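Local coordinates for protein prephenate dehydrogenase (Corynebacterium glutamicum ATCC 13032, PDB 3KTD) that probably oxidises prephenate, with NAD+ or NADP+ as the hydride acceptor, at residues Ala106-Val111 with Thr150-Phe155; Val197-His202 with Glu246-Pro251. One frame throughout, in Å; residues are numbered along the deposited sequence.

How the contacts relate
Two contacts in series, one in the nucleotide-binding part and one in the helical part, illustrate local loop closure within each. Contact 1 comes first: helix 105-113 runs into strand 120-125 and then strand 146-149, and the turn that follows this last strand comes back to the helix, closing a loop. The chain then passes through helix 162-177 and strand 181-184 into the helical part. There contact 2 closes a second, largely helical loop, with no strand in it, from helix 187-214 to the junction of helices 238-247 and 249-270. Neither loop encloses or crosses the other. Their centres lie about 19 Å apart, yet the contacts meet where Ala106 CB packs 4.3 Å from Ser247 O.

Contact 1: Ala106-Val111 with Thr150-Phe155; sequences AVYDAV and TFDQLF
Tyr108 reaches out from its helix and lays the far end of its ring against two consecutive side chains of the turn, Asp152 and Gln153. Its CG stands anti to the backbone N (chi1 -168°), which carries the ring across the 9.1 Å between Tyr108 CA and Asp152 CA. The close part is small and buried. Tyr108 CE2 meets Asp152 CB at 3.6 Å, while the other ring edge atom, Tyr108 CE1, lies 3.8 Å from Gln153 NE2. Both neighbours approach the ring obliquely, and the amide of Gln153, brought over by a bend at chi2, is inclined 44° to it. No hydrogen bond joins the two segments; the polar ends find partners elsewhere: Tyr108 OH in Asp156, Asp152 OD2 in the backbone N of Val187, and Gln153 NE2 in the carbonyl of Gln117. On the looser side, Asp109 is exposed and makes no contact with the turn. This is van der Waals packing between a Rossmann-type helix and a loop. Tyr120 of strand 120-125 touches both Tyr108 and Gln153, helix 78-91 packs on Val107 and Val111, and helix 324-334 touches Phe151 and Leu154 of the turn.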
loop_
_atom_site.group_PDB
_atom_site.type_symbol
_atom_site.label_atom_id
_atom_site.label_comp_id
_atom_site.label_asym_id
_atom_site.label_seq_id
_atom_site.Cartn_x
_atom_site.Cartn_y
_atom_site.Cartn_z
ATOM N N ALA A 106 9.503 -25.310 0.613
ATOM C CA ALA A 106 8.736 -26.249 1.428
ATOM C C ALA A 106 8.098 -27.352 0.571
ATOM O O ALA A 106 8.023 -28.515 0.999
ATOM C CB ALA A 106 7.684 -25.512 2.239
ATOM N N VAL A 107 7.665 -26.991 -0.634
ATOM C CA VAL A 107 7.023 -27.942 -1.544
ATOM C C VAL A 107 8.050 -28.878 -2.158
ATOM O O VAL A 107 7.875 -30.095 -2.138
ATOM C CB VAL A 107 6.248 -27.222 -2.666
ATOM C CG1 VAL A 107 5.674 -28.210 -3.652
ATOM C CG2 VAL A 107 5.153 -26.406 -2.062
ATOM N N TYR A 108 9.121 -28.311 -2.701
ATOM C CA TYR A 108 10.157 -29.116 -3.335
ATOM C C TYR A 108 10.684 -30.175 -2.350
ATOM O O TYR A 108 10.812 -31.352 -2.707
ATOM C CB TYR A 108 11.268 -28.209 -3.873
ATOM C CG TYR A 108 12.271 -28.863 -4.800
ATOM C CD1 TYR A 108 11.873 -29.807 -5.753
ATOM C CD2 TYR A 108 13.615 -28.494 -4.762
ATOM C CE1 TYR A 108 12.797 -30.397 -6.611
ATOM C CE2 TYR A 108 14.548 -29.072 -5.618
ATOM C CZ TYR A 108 14.133 -30.022 -6.544
ATOM O OH TYR A 108 15.050 -30.601 -7.399
ATOM N N ASP A 109 10.946 -29.758 -1.110
ATOM C CA ASP A 109 11.340 -30.669 -0.039
ATOM C C ASP A 109 10.335 -31.810 0.121
ATOM O O ASP A 109 10.715 -32.984 0.198
ATOM C CB ASP A 109 11.435 -29.922 1.298
ATOM C CG ASP A 109 12.675 -29.069 1.418
ATOM O OD1 ASP A 109 13.605 -29.194 0.599
ATOM O OD2 ASP A 109 12.726 -28.269 2.362
ATOM N N ALA A 110 9.055 -31.461 0.179
ATOM C CA ALA A 110 8.008 -32.457 0.348
ATOM C C ALA A 110 8.013 -33.426 -0.829
ATOM O O ALA A 110 7.780 -34.619 -0.650
ATOM C CB ALA A 110 6.649 -31.786 0.490
ATOM N N VAL A 111 8.293 -32.906 -2.022
ATOM C CA VAL A 111 8.364 -33.730 -3.222
ATOM C C VAL A 111 9.600 -34.643 -3.214
ATOM O O VAL A 111 9.525 -35.803 -3.606
ATOM C CB VAL A 111 8.358 -32.859 -4.488
ATOM C CG1 VAL A 111 8.800 -33.663 -5.690
ATOM C CG2 VAL A 111 6.966 -32.246 -4.704
ATOM N N THR A 150 9.921 -23.122 -11.886
ATOM C CA THR A 150 11.208 -23.553 -11.361
ATOM C C THR A 150 11.966 -24.487 -12.301
ATOM O O THR A 150 11.427 -24.971 -13.295
ATOM C CB THR A 150 11.039 -24.239 -10.012
ATOM O OG1 THR A 150 10.182 -25.379 -10.171
ATOM C CG2 THR A 150 10.442 -23.263 -9.001
ATOM N N PHE A 151 13.235 -24.705 -11.965
ATOM C CA PHE A 151 14.136 -25.549 -12.746
ATOM C C PHE A 151 15.309 -26.081 -11.905
ATOM O O PHE A 151 16.408 -26.263 -12.415
ATOM C CB PHE A 151 14.669 -24.767 -13.965
ATOM C CG PHE A 151 15.484 -23.538 -13.609
ATOM C CD1 PHE A 151 14.866 -22.318 -13.367
ATOM C CD2 PHE A 151 16.869 -23.598 -13.543
ATOM C CE1 PHE A 151 15.616 -21.190 -13.047
ATOM C CE2 PHE A 151 17.625 -22.473 -13.221
ATOM C CZ PHE A 151 16.999 -21.270 -12.972
ATOM N N ASP A 152 15.075 -26.364 -10.629
ATOM C CA ASP A 152 16.164 -26.793 -9.742
ATOM C C ASP A 152 16.802 -28.110 -10.191
ATOM O O ASP A 152 18.015 -28.288 -10.059
ATOM C CB ASP A 152 15.686 -26.942 -8.292
ATOM C CG ASP A 152 15.081 -25.669 -7.740
ATOM O OD1 ASP A 152 13.929 -25.347 -8.114
ATOM O OD2 ASP A 152 15.747 -25.009 -6.913
ATOM N N GLN A 153 15.979 -29.017 -10.725
ATOM C CA GLN A 153 16.442 -30.335 -11.161
ATOM C C GLN A 153 17.615 -30.273 -12.146
ATOM O O GLN A 153 18.421 -31.200 -12.204
ATOM C CB GLN A 153 15.299 -31.154 -11.774
ATOM C CG GLN A 153 14.264 -31.717 -10.781
ATOM C CD GLN A 153 13.145 -30.741 -10.457
ATOM O OE1 GLN A 153 13.346 -29.528 -10.456
ATOM N NE2 GLN A 153 11.961 -31.272 -10.174
ATOM N N LEU A 154 17.708 -29.191 -12.912
ATOM C CA LEU A 154 18.806 -29.014 -13.856
ATOM C C LEU A 154 20.130 -28.657 -13.206
ATOM O O LEU A 154 21.160 -28.861 -13.829
ATOM C CB LEU A 154 18.470 -27.931 -14.887
ATOM C CG LEU A 154 17.271 -28.218 -15.796
ATOM C CD1 LEU A 154 17.000 -27.013 -16.670
ATOM C CD2 LEU A 154 17.482 -29.484 -16.638
ATOM N N PHE A 155 20.119 -28.127 -11.980
ATOM C CA PHE A 155 21.364 -27.661 -11.319
ATOM C C PHE A 155 21.672 -28.207 -9.924
ATOM O O PHE A 155 22.688 -27.846 -9.347
ATOM C CB PHE A 155 21.383 -26.130 -11.256
ATOM C CG PHE A 155 21.497 -25.488 -12.596
ATOM C CD1 PHE A 155 22.746 -25.233 -13.149
ATOM C CD2 PHE A 155 20.357 -25.174 -13.328
ATOM C CE1 PHE A 155 22.859 -24.660 -14.402
ATOM C CE2 PHE A 155 20.459 -24.593 -14.582
ATOM C CZ PHE A 155 21.716 -24.337 -15.119
#

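Contact 2: Val197-His202 with Glu246-Pro251; sequences VSHLTH and ESNAGP
The imidazole of His199 and the carboxamide of Asn248 meet edge to edge, their planes 79° apart. Asn248 ND2 lies at the ring edge of His199, close to the ring plane, and the acceptor is likewise in the plane of the amide. One nearly straight hydrogen bond results: Asn248 ND2 donates to His199 ND1 over 3.1 Å, with an N-H...N angle of 177°. No atom of Asn248 stacks on a ring face; its CB lies 3.8 Å from His199 CE1, off the plane. Elsewhere the His199 side chain touches Ala194, Met244, Leu252 and Val103. With chi1 at -162°, the Asn248 side chain extends opposite its main-chain nitrogen and brings the amide to the histidine. A second bond from Asn248 ND2 runs to the carbonyl of Asp191, so the amide grips helix 187-214 at two points and its rotation is probably fixed. Although Asn248 occupies the N-cap position of helix 249-270, its side chain makes no capping bond. Glu246, salt-bridged to Arg242, also hydrogen-bonds to the backbone N of Ile277 of the second subunit. The buried His199-Asn248 hydrogen bond joins helix 187-214 to the break between helices 238-247 and 249-270, in the helical dimerization domain of this family.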
loop_
_atom_site.group_PDB
_atom_site.type_symbol
_atom_site.label_atom_id
_atom_site.label_comp_id
_atom_site.label_asym_id
_atom_site.label_seq_id
_atom_site.Cartn_x
_atom_site.Cartn_y
_atom_site.Cartn_z
ATOM N N VAL A 197 9.242 -9.170 -1.082
ATOM C CA VAL A 197 8.213 -8.410 -1.797
ATOM C C VAL A 197 6.762 -8.782 -1.510
ATOM O O VAL A 197 5.841 -8.096 -1.970
ATOM C CB VAL A 197 8.446 -8.464 -3.324
ATOM C CG1 VAL A 197 9.825 -7.934 -3.665
ATOM C CG2 VAL A 197 8.264 -9.868 -3.841
ATOM N N SER A 198 6.548 -9.839 -0.740
ATOM C CA SER A 198 5.189 -10.299 -0.465
ATOM C C SER A 198 4.939 -10.647 1.002
ATOM O O SER A 198 3.953 -10.211 1.593
ATOM C CB SER A 198 4.877 -11.509 -1.346
ATOM O OG SER A 198 3.666 -12.119 -0.943
ATOM N N HIS A 199 5.827 -11.442 1.588
ATOM C CA HIS A 199 5.651 -11.882 2.963
ATOM C C HIS A 199 5.916 -10.742 3.952
ATOM O O HIS A 199 5.078 -10.475 4.798
ATOM C CB HIS A 199 6.484 -13.142 3.258
ATOM C CG HIS A 199 6.214 -14.275 2.304
ATOM N ND1 HIS A 199 7.141 -15.256 2.019
ATOM C CD2 HIS A 199 5.135 -14.547 1.532
ATOM C CE1 HIS A 199 6.630 -16.100 1.143
ATOM N NE2 HIS A 199 5.413 -15.691 0.831
ATOM N N LEU A 200 7.046 -10.048 3.824
ATOM C CA LEU A 200 7.315 -8.873 4.660
ATOM C C LEU A 200 6.235 -7.831 4.412
ATOM O O LEU A 200 5.812 -7.142 5.346
ATOM C CB LEU A 200 8.692 -8.274 4.354
ATOM C CG LEU A 200 9.109 -7.004 5.119
ATOM C CD1 LEU A 200 9.295 -7.276 6.613
ATOM C CD2 LEU A 200 10.388 -6.423 4.520
ATOM N N THR A 201 5.782 -7.726 3.156
ATOM C CA THR A 201 4.714 -6.783 2.806
ATOM C C THR A 201 3.525 -7.058 3.711
ATOM O O THR A 201 2.972 -6.143 4.335
ATOM C CB THR A 201 4.296 -6.892 1.329
ATOM O OG1 THR A 201 5.430 -6.643 0.495
ATOM C CG2 THR A 201 3.181 -5.891 0.981
ATOM N N HIS A 202 3.162 -8.334 3.810
ATOM C CA HIS A 202 2.055 -8.745 4.686
ATOM C C HIS A 202 2.326 -8.512 6.180
ATOM O O HIS A 202 1.431 -8.082 6.886
ATOM C CB HIS A 202 1.663 -10.198 4.419
ATOM C CG HIS A 202 0.898 -10.383 3.146
ATOM N ND1 HIS A 202 1.460 -10.918 2.008
ATOM C CD2 HIS A 202 -0.378 -10.067 2.823
ATOM C CE1 HIS A 202 0.556 -10.943 1.046
ATOM N NE2 HIS A 202 -0.567 -10.427 1.513
ATOM N N GLU A 246 4.961 -18.677 7.676
ATOM C CA GLU A 246 5.497 -19.809 8.438
ATOM C C GLU A 246 6.236 -20.786 7.524
ATOM O O GLU A 246 7.324 -21.257 7.868
ATOM C CB GLU A 246 4.395 -20.492 9.250
ATOM C CG GLU A 246 3.881 -19.616 10.393
ATOM C CD GLU A 246 2.537 -20.042 10.954
ATOM O OE1 GLU A 246 1.799 -20.789 10.282
ATOM O OE2 GLU A 246 2.204 -19.606 12.073
ATOM N N SER A 247 5.661 -21.058 6.349
ATOM C CA SER A 247 6.324 -21.887 5.324
ATOM C C SER A 247 7.703 -21.342 4.953
ATOM O O SER A 247 8.619 -22.109 4.681
ATOM C CB SER A 247 5.493 -21.931 4.038
ATOM O OG SER A 247 4.177 -22.411 4.257
ATOM N N ASN A 248 7.832 -20.015 4.942
ATOM C CA ASN A 248 9.055 -19.341 4.512
ATOM C C ASN A 248 9.712 -18.514 5.631
ATOM O O ASN A 248 10.287 -17.458 5.381
ATOM C CB ASN A 248 8.702 -18.438 3.319
ATOM C CG ASN A 248 9.909 -18.019 2.514
ATOM O OD1 ASN A 248 10.916 -18.721 2.468
ATOM N ND2 ASN A 248 9.806 -16.868 1.860
ATOM N N ALA A 249 9.645 -19.015 6.861
ATOM C CA ALA A 249 10.179 -18.308 8.023
ATOM C C ALA A 249 11.656 -17.951 7.893
ATOM O O ALA A 249 12.072 -16.852 8.271
ATOM C CB ALA A 249 9.960 -19.133 9.265
ATOM N N GLY A 250 12.450 -18.870 7.361
ATOM C CA GLY A 250 13.890 -18.654 7.257
ATOM C C GLY A 250 14.209 -17.403 6.467
ATOM O O GLY A 250 14.670 -16.413 7.032
ATOM N N PRO A 251 13.955 -17.434 5.151
ATOM C CA PRO A 251 14.180 -16.267 4.300
ATOM C C PRO A 251 13.416 -15.014 4.736
ATOM O O PRO A 251 13.897 -13.899 4.487
ATOM C CB PRO A 251 13.703 -16.745 2.925
ATOM C CG PRO A 251 13.934 -18.215 2.956
ATOM C CD PRO A 251 13.573 -18.618 4.358
#